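Peroxisomal catalase A (Saccharomyces cerevisiae, PDB 1A4E) probably breaks down hydrogen peroxide made by peroxisomal oxidases into water and oxygen, working as a heme-dependent homotetramer. Local coordinates at residues D343-R346 against N352-Q355; E48-R53 against N307-V312. All blocks are in the same frame, centred on the assembly; numbering follows the deposited sequence.

Interaction 1: residues D343-R346 against N352-Q355. With HEM (protoporphyrin IX containing Fe), chain I.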
loop_
_atom_site.group_PDB
_atom_site.type_symbol
_atom_site.label_atom_id
_atom_site.label_comp_id
_atom_site.label_asym_id
_atom_site.label_seq_id
_atom_site.Cartn_x
_atom_site.Cartn_y
_atom_site.Cartn_z
ATOM N N ASP B 343 7.150 11.289 -7.303
ATOM C CA ASP B 343 7.292 10.528 -6.074
ATOM C C ASP B 343 5.959 10.437 -5.334
ATOM O O ASP B 343 5.595 9.380 -4.818
ATOM C CB ASP B 343 8.335 11.205 -5.195
ATOM C CG ASP B 343 8.554 10.524 -3.849
ATOM O OD1 ASP B 343 9.069 9.413 -3.815
ATOM O OD2 ASP B 343 8.211 11.102 -2.823
ATOM N N ALA B 344 5.231 11.561 -5.278
ATOM C CA ALA B 344 3.927 11.591 -4.640
ATOM C C ALA B 344 2.966 10.702 -5.414
ATOM O O ALA B 344 2.152 10.015 -4.806
ATOM C CB ALA B 344 3.371 13.004 -4.623
ATOM N N HIS B 345 3.101 10.641 -6.745
ATOM C CA HIS B 345 2.237 9.830 -7.594
ATOM C C HIS B 345 2.439 8.343 -7.347
ATOM O O HIS B 345 1.476 7.576 -7.363
ATOM C CB HIS B 345 2.513 10.112 -9.073
ATOM C CG HIS B 345 2.327 11.556 -9.524
ATOM N ND1 HIS B 345 2.886 12.141 -10.577
ATOM C CD2 HIS B 345 1.555 12.503 -8.887
ATOM C CE1 HIS B 345 2.490 13.391 -10.597
ATOM N NE2 HIS B 345 1.692 13.599 -9.577
ATOM N N ARG B 346 3.695 7.923 -7.117
ATOM C CA ARG B 346 4.018 6.523 -6.855
ATOM C C ARG B 346 3.369 6.051 -5.568
ATOM O O ARG B 346 2.914 4.916 -5.490
ATOM C CB ARG B 346 5.535 6.329 -6.763
ATOM C CG ARG B 346 6.180 6.552 -8.122
ATOM C CD ARG B 346 7.697 6.597 -8.048
ATOM N NE ARG B 346 8.230 7.077 -9.317
ATOM C CZ ARG B 346 9.009 8.167 -9.411
ATOM N NH1 ARG B 346 9.359 8.877 -8.351
ATOM N NH2 ARG B 346 9.389 8.606 -10.603
ATOM N N ASN B 352 2.571 2.063 -11.007
ATOM C CA ASN B 352 2.164 2.114 -12.397
ATOM C C ASN B 352 1.082 3.147 -12.690
ATOM O O ASN B 352 0.243 2.930 -13.570
ATOM C CB ASN B 352 1.699 0.713 -12.806
ATOM C CG ASN B 352 2.874 -0.235 -12.962
ATOM O OD1 ASN B 352 3.857 0.111 -13.605
ATOM N ND2 ASN B 352 2.837 -1.439 -12.398
ATOM N N PHE B 353 1.122 4.290 -11.976
ATOM C CA PHE B 353 0.169 5.388 -12.154
ATOM C C PHE B 353 0.061 5.875 -13.594
ATOM O O PHE B 353 -1.004 6.304 -14.027
ATOM C CB PHE B 353 0.550 6.584 -11.266
ATOM C CG PHE B 353 1.872 7.267 -11.597
ATOM C CD1 PHE B 353 3.069 6.782 -11.053
ATOM C CD2 PHE B 353 1.898 8.377 -12.457
ATOM C CE1 PHE B 353 4.279 7.407 -11.367
ATOM C CE2 PHE B 353 3.113 8.991 -12.764
ATOM C CZ PHE B 353 4.305 8.508 -12.223
ATOM N N HIS B 354 1.171 5.783 -14.345
ATOM C CA HIS B 354 1.224 6.194 -15.743
ATOM C C HIS B 354 0.406 5.320 -16.678
ATOM O O HIS B 354 0.217 5.658 -17.842
ATOM C CB HIS B 354 2.674 6.219 -16.225
ATOM C CG HIS B 354 3.438 4.918 -16.027
ATOM N ND1 HIS B 354 3.833 4.378 -14.878
ATOM C CD2 HIS B 354 3.853 4.097 -17.053
ATOM C CE1 HIS B 354 4.469 3.268 -15.167
ATOM N NE2 HIS B 354 4.478 3.112 -16.475
ATOM N N GLN B 355 -0.080 4.185 -16.165
ATOM C CA GLN B 355 -0.955 3.303 -16.920
ATOM C C GLN B 355 -2.430 3.646 -16.742
ATOM O O GLN B 355 -3.265 3.123 -17.481
ATOM C CB GLN B 355 -0.713 1.857 -16.509
ATOM C CG GLN B 355 0.677 1.399 -16.931
ATOM C CD GLN B 355 0.863 -0.103 -16.873
ATOM O OE1 GLN B 355 -0.097 -0.872 -16.917
ATOM N NE2 GLN B 355 2.113 -0.553 -16.797
HETATM C CHA HEM I . 0.554 19.948 -6.131
HETATM C CHB HEM I . 4.915 19.721 -4.147
HETATM C CHC HEM I . 5.601 24.343 -5.182
HETATM C CHD HEM I . 1.729 24.218 -8.033
HETATM C C1A HEM I . 1.620 19.531 -5.355
HETATM C C2A HEM I . 1.798 18.169 -4.890
HETATM C C3A HEM I . 3.062 18.081 -4.410
HETATM C C4A HEM I . 3.641 19.395 -4.546
HETATM C CMA HEM I . 3.785 16.844 -3.899
HETATM C CAA HEM I . 0.787 17.042 -5.003
HETATM C CBA HEM I . 1.178 16.147 -6.158
HETATM C CGA HEM I . 0.270 14.959 -6.380
HETATM O O1A HEM I . -0.041 14.222 -5.446
HETATM O O2A HEM I . -0.115 14.764 -7.522
HETATM C C1B HEM I . 5.496 20.962 -4.283
HETATM C C2B HEM I . 6.794 21.302 -3.752
HETATM C C3B HEM I . 6.961 22.654 -3.946
HETATM C C4B HEM I . 5.751 23.094 -4.625
HETATM C CMB HEM I . 7.722 20.287 -3.093
HETATM C CAB HEM I . 8.018 23.502 -3.593
HETATM C CBB HEM I . 9.368 23.127 -3.144
HETATM C C1C HEM I . 4.617 24.712 -6.078
HETATM C C2C HEM I . 4.671 25.913 -6.880
HETATM C C3C HEM I . 3.614 25.857 -7.741
HETATM C C4C HEM I . 2.915 24.621 -7.442
HETATM C CMC HEM I . 5.761 26.978 -6.779
HETATM C CAC HEM I . 3.280 26.750 -8.749
HETATM C CBC HEM I . 4.163 27.073 -9.848
HETATM C C1D HEM I . 1.054 23.046 -7.747
HETATM C C2D HEM I . -0.194 22.653 -8.351
HETATM C C3D HEM I . -0.531 21.471 -7.792
HETATM C C4D HEM I . 0.509 21.129 -6.859
HETATM C CMD HEM I . -0.973 23.400 -9.424
HETATM C CAD HEM I . -1.797 20.677 -8.053
HETATM C CBD HEM I . -1.695 19.683 -9.187
HETATM C CGD HEM I . -3.032 18.996 -9.397
HETATM O O1D HEM I . -4.007 19.672 -9.695
HETATM O O2D HEM I . -3.118 17.783 -9.251
HETATM N NA HEM I . 2.772 20.272 -5.163
HETATM N NB HEM I . 4.871 22.053 -4.839
HETATM N NC HEM I . 3.568 23.903 -6.457
HETATM N ND HEM I . 1.491 22.098 -6.841
HETATM FE FE HEM I . 3.151 22.097 -5.792
#
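H345 NE2 meets propionate oxygen O2A of the heme at 3.0 Å, a weak hydrogen bond bent to 123° at the hydrogen, while the other side of the residue lies against F353. The oxygen lies at the edge of the imidazole and in its plane. Its short distance of 3.1 Å from H345 CD2 shows that it sits beside the CD2–NE2 side of the ring, which accounts for the bend. The methyl of the preceding residue, A344, lies near the other oxygen of the same carboxylate, its CB 3.7 Å from O1A of the heme.

Across the contact, the methylene of H345 does the main packing. Its CB stands 3.6 Å from the centroid of the F353 ring and only 3° off the ring normal, a nearly ideal CH-pi contact over one face. The imidazole itself leans away toward the heme, and the two ring planes meet obliquely. ND1 of H345 nevertheless reaches CE2 of F353 at 3.8 Å. F353 carries its CG between the backbone N and the carbonyl carbon (chi1 65°), which turns the phenyl group back over the helix. There the aliphatic part of R346 adds a second contact, CG to CE1 of F353 at 3.9 Å; its chain then runs on extended to NE.

H345 and A344 belong to the heme pocket, and H345 packs close to the axial ligand Y341, earlier on the same helix. The chain turns back after helix 332-348, and F353 packs against the helix that carries the iron ligand. Both H345 and F353 also touch A316, just beyond helix 308-313, whereas D343 forms a salt bridge with R47 of the third subunit, placing this end of helix 332-348 at the tetramer interface.

Interaction 2: residues E48-R53 against N307-V312. With HEM (protoporphyrin IX containing Fe), chain I.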
loop_
_atom_site.group_PDB
_atom_site.type_symbol
_atom_site.label_atom_id
_atom_site.label_comp_id
_atom_site.label_asym_id
_atom_site.label_seq_id
_atom_site.Cartn_x
_atom_site.Cartn_y
_atom_site.Cartn_z
ATOM N N GLU B 48 -12.466 2.238 -1.666
ATOM C CA GLU B 48 -12.755 3.217 -2.702
ATOM C C GLU B 48 -11.839 4.425 -2.714
ATOM O O GLU B 48 -11.548 4.974 -3.772
ATOM C CB GLU B 48 -14.147 3.720 -2.555
ATOM C CG GLU B 48 -15.194 2.701 -2.940
ATOM C CD GLU B 48 -16.636 3.214 -2.850
ATOM O OE1 GLU B 48 -16.883 4.295 -2.321
ATOM O OE2 GLU B 48 -17.526 2.510 -3.320
ATOM N N ASN B 49 -11.391 4.830 -1.523
ATOM C CA ASN B 49 -10.570 6.012 -1.347
ATOM C C ASN B 49 -9.075 5.793 -1.429
ATOM O O ASN B 49 -8.535 4.794 -0.971
ATOM C CB ASN B 49 -10.843 6.682 0.005
ATOM C CG ASN B 49 -12.270 7.170 0.171
ATOM O OD1 ASN B 49 -12.891 7.650 -0.769
ATOM N ND2 ASN B 49 -12.854 7.064 1.358
ATOM N N ILE B 50 -8.437 6.766 -2.073
ATOM C CA ILE B 50 -6.987 6.863 -2.137
ATOM C C ILE B 50 -6.621 8.079 -1.279
ATOM O O ILE B 50 -7.514 8.890 -1.007
ATOM C CB ILE B 50 -6.500 7.063 -3.609
ATOM C CG1 ILE B 50 -7.087 8.302 -4.294
ATOM C CG2 ILE B 50 -6.857 5.785 -4.345
ATOM C CD1 ILE B 50 -6.550 8.535 -5.725
ATOM N N PRO B 51 -5.379 8.293 -0.794
ATOM C CA PRO B 51 -5.006 9.474 -0.018
ATOM C C PRO B 51 -5.219 10.719 -0.867
ATOM O O PRO B 51 -5.027 10.683 -2.083
ATOM C CB PRO B 51 -3.557 9.264 0.340
ATOM C CG PRO B 51 -3.359 7.778 0.234
ATOM C CD PRO B 51 -4.208 7.437 -0.981
ATOM N N GLN B 52 -5.664 11.824 -0.274
ATOM C CA GLN B 52 -5.804 13.068 -1.016
ATOM C C GLN B 52 -4.436 13.676 -1.306
ATOM O O GLN B 52 -3.466 13.439 -0.584
ATOM C CB GLN B 52 -6.632 14.062 -0.210
ATOM C CG GLN B 52 -5.976 14.478 1.110
ATOM C CD GLN B 52 -6.781 15.430 1.977
ATOM O OE1 GLN B 52 -6.222 16.205 2.755
ATOM N NE2 GLN B 52 -8.106 15.410 1.893
ATOM N N ARG B 53 -4.365 14.450 -2.389
ATOM C CA ARG B 53 -3.186 15.231 -2.757
ATOM C C ARG B 53 -2.661 16.072 -1.597
ATOM O O ARG B 53 -3.439 16.610 -0.809
ATOM C CB ARG B 53 -3.562 16.136 -3.918
ATOM C CG ARG B 53 -3.124 15.584 -5.242
ATOM C CD ARG B 53 -3.746 16.309 -6.419
ATOM N NE ARG B 53 -5.017 15.678 -6.682
ATOM C CZ ARG B 53 -5.356 15.153 -7.857
ATOM N NH1 ARG B 53 -4.562 15.165 -8.917
ATOM N NH2 ARG B 53 -6.531 14.556 -7.948
ATOM N N ASN B 307 -16.279 10.722 -15.431
ATOM C CA ASN B 307 -16.185 10.228 -14.074
ATOM C C ASN B 307 -15.087 11.005 -13.376
ATOM O O ASN B 307 -13.914 10.956 -13.746
ATOM C CB ASN B 307 -15.875 8.723 -14.108
ATOM C CG ASN B 307 -15.994 8.063 -12.751
ATOM O OD1 ASN B 307 -17.050 7.622 -12.303
ATOM N ND2 ASN B 307 -14.862 8.011 -12.069
ATOM N N PHE B 308 -15.504 11.745 -12.353
ATOM C CA PHE B 308 -14.592 12.566 -11.591
ATOM C C PHE B 308 -13.449 11.764 -10.994
ATOM O O PHE B 308 -12.312 12.194 -11.146
ATOM C CB PHE B 308 -15.350 13.275 -10.471
ATOM C CG PHE B 308 -14.480 14.275 -9.712
ATOM C CD1 PHE B 308 -14.349 15.582 -10.190
ATOM C CD2 PHE B 308 -13.812 13.897 -8.539
ATOM C CE1 PHE B 308 -13.560 16.502 -9.497
ATOM C CE2 PHE B 308 -13.023 14.826 -7.852
ATOM C CZ PHE B 308 -12.897 16.126 -8.332
ATOM N N PHE B 309 -13.697 10.613 -10.350
ATOM C CA PHE B 309 -12.641 9.856 -9.696
ATOM C C PHE B 309 -11.577 9.359 -10.660
ATOM O O PHE B 309 -10.385 9.581 -10.457
ATOM C CB PHE B 309 -13.214 8.637 -8.940
ATOM C CG PHE B 309 -12.122 7.828 -8.236
ATOM C CD1 PHE B 309 -11.694 8.213 -6.959
ATOM C CD2 PHE B 309 -11.511 6.736 -8.878
ATOM C CE1 PHE B 309 -10.653 7.522 -6.336
ATOM C CE2 PHE B 309 -10.473 6.055 -8.251
ATOM C CZ PHE B 309 -10.047 6.444 -6.985
ATOM N N ALA B 310 -12.018 8.687 -11.712
ATOM C CA ALA B 310 -11.106 8.077 -12.657
ATOM C C ALA B 310 -10.278 9.055 -13.473
ATOM O O ALA B 310 -9.106 8.801 -13.761
ATOM C CB ALA B 310 -11.901 7.201 -13.601
ATOM N N GLN B 311 -10.868 10.209 -13.794
ATOM C CA GLN B 311 -10.211 11.165 -14.657
ATOM C C GLN B 311 -9.583 12.385 -14.018
ATOM O O GLN B 311 -8.599 12.906 -14.541
ATOM C CB GLN B 311 -11.210 11.602 -15.723
ATOM C CG GLN B 311 -11.538 10.409 -16.599
ATOM C CD GLN B 311 -12.617 10.682 -17.612
ATOM O OE1 GLN B 311 -12.401 10.605 -18.817
ATOM N NE2 GLN B 311 -13.816 11.005 -17.141
ATOM N N VAL B 312 -10.119 12.849 -12.892
ATOM C CA VAL B 312 -9.628 14.052 -12.237
ATOM C C VAL B 312 -8.879 13.686 -10.963
ATOM O O VAL B 312 -7.739 14.108 -10.751
ATOM C CB VAL B 312 -10.827 14.993 -11.927
ATOM C CG1 VAL B 312 -10.351 16.295 -11.313
ATOM C CG2 VAL B 312 -11.550 15.338 -13.210
HETATM C CHA HEM I . 0.554 19.948 -6.131
HETATM C CHB HEM I . 4.915 19.721 -4.147
HETATM C CHC HEM I . 5.601 24.343 -5.182
HETATM C CHD HEM I . 1.729 24.218 -8.033
HETATM C C1A HEM I . 1.620 19.531 -5.355
HETATM C C2A HEM I . 1.798 18.169 -4.890
HETATM C C3A HEM I . 3.062 18.081 -4.410
HETATM C C4A HEM I . 3.641 19.395 -4.546
HETATM C CMA HEM I . 3.785 16.844 -3.899
HETATM C CAA HEM I . 0.787 17.042 -5.003
HETATM C CBA HEM I . 1.178 16.147 -6.158
HETATM C CGA HEM I . 0.270 14.959 -6.380
HETATM O O1A HEM I . -0.041 14.222 -5.446
HETATM O O2A HEM I . -0.115 14.764 -7.522
HETATM C C1B HEM I . 5.496 20.962 -4.283
HETATM C C2B HEM I . 6.794 21.302 -3.752
HETATM C C3B HEM I . 6.961 22.654 -3.946
HETATM C C4B HEM I . 5.751 23.094 -4.625
HETATM C CMB HEM I . 7.722 20.287 -3.093
HETATM C CAB HEM I . 8.018 23.502 -3.593
HETATM C CBB HEM I . 9.368 23.127 -3.144
HETATM C C1C HEM I . 4.617 24.712 -6.078
HETATM C C2C HEM I . 4.671 25.913 -6.880
HETATM C C3C HEM I . 3.614 25.857 -7.741
HETATM C C4C HEM I . 2.915 24.621 -7.442
HETATM C CMC HEM I . 5.761 26.978 -6.779
HETATM C CAC HEM I . 3.280 26.750 -8.749
HETATM C CBC HEM I . 4.163 27.073 -9.848
HETATM C C1D HEM I . 1.054 23.046 -7.747
HETATM C C2D HEM I . -0.194 22.653 -8.351
HETATM C C3D HEM I . -0.531 21.471 -7.792
HETATM C C4D HEM I . 0.509 21.129 -6.859
HETATM C CMD HEM I . -0.973 23.400 -9.424
HETATM C CAD HEM I . -1.797 20.677 -8.053
HETATM C CBD HEM I . -1.695 19.683 -9.187
HETATM C CGD HEM I . -3.032 18.996 -9.397
HETATM O O1D HEM I . -4.007 19.672 -9.695
HETATM O O2D HEM I . -3.118 17.783 -9.251
HETATM N NA HEM I . 2.772 20.272 -5.163
HETATM N NB HEM I . 4.871 22.053 -4.839
HETATM N NC HEM I . 3.568 23.903 -6.457
HETATM N ND HEM I . 1.491 22.098 -6.841
HETATM FE FE HEM I . 3.151 22.097 -5.792
#
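In the catalase fold, the loop 48-53 leads from helix 36-45 into strand 59-68, and here it runs past the short helix 308-313 beside the heme propionates. The guanidinium of R53 joins a helix carbonyl to a heme propionate. Its NH2 donates to the backbone O of V312 at 3.1 Å, with an angle of 156° at the hydrogen. The carbonyl oxygen lies near the edge of the guanidinium, though 17° out of its plane. NH1 of R53 reaches propionate oxygen O2D of the heme in a weak hydrogen bond of 3.0 Å. A bend at chi3 (-87°) swings the guanidinium out of the line of its aliphatic chain and lets it reach both acceptors, while CG of R53 rests 3.4 Å from O1A of the second propionate. The aliphatic chain thus lies along one carboxylate while the guanidinium bonds the other, whose charge it would partly offset.

Farther back along the loop the contact becomes apolar. F309 holds CG anti to its own backbone N, carrying the phenyl group off the helix toward the loop. I50 approaches from the opposite direction, its CG1 lying 4.2 Å from F309 CE1 and its CG2 equally near CZ.

Farther out, R53 NH1 also makes a weak hydrogen bond to A315 O, and R93 and R348 lie close to R53 in this arginine-rich surround of the carboxylates; R93 NE also bonds to the heme. E48 is anchored outside the contact, its OE2 hydrogen-bonded to H147 of the third subunit, and N49 O bonds to Y347 of that subunit. Within helix 308-313, V312 N bonds to F308 O, placing the residue whose carbonyl accepts R53 within the helical turn. At the far end of the loop, the backbone O of E48 lies 3.7 Å from CE1 of F309, oblique to the ring.

Interaction 2 joins the loop 48-53 to helix 308-313 and is complete before interaction 1 begins on helix 332-348, so the two contacts follow one another in series. Their centres are 13 Å apart and their nearest atoms about 6 Å, without touching; both lie on the same side of the chain's centre. The heme connects them: a local turn-back after the helix of the axial ligand and a contact spanning more than 250 residues both end at its propionates. Both also reach the second subunit, so the carboxylate side of the heme pocket is built close to the tetramer interface.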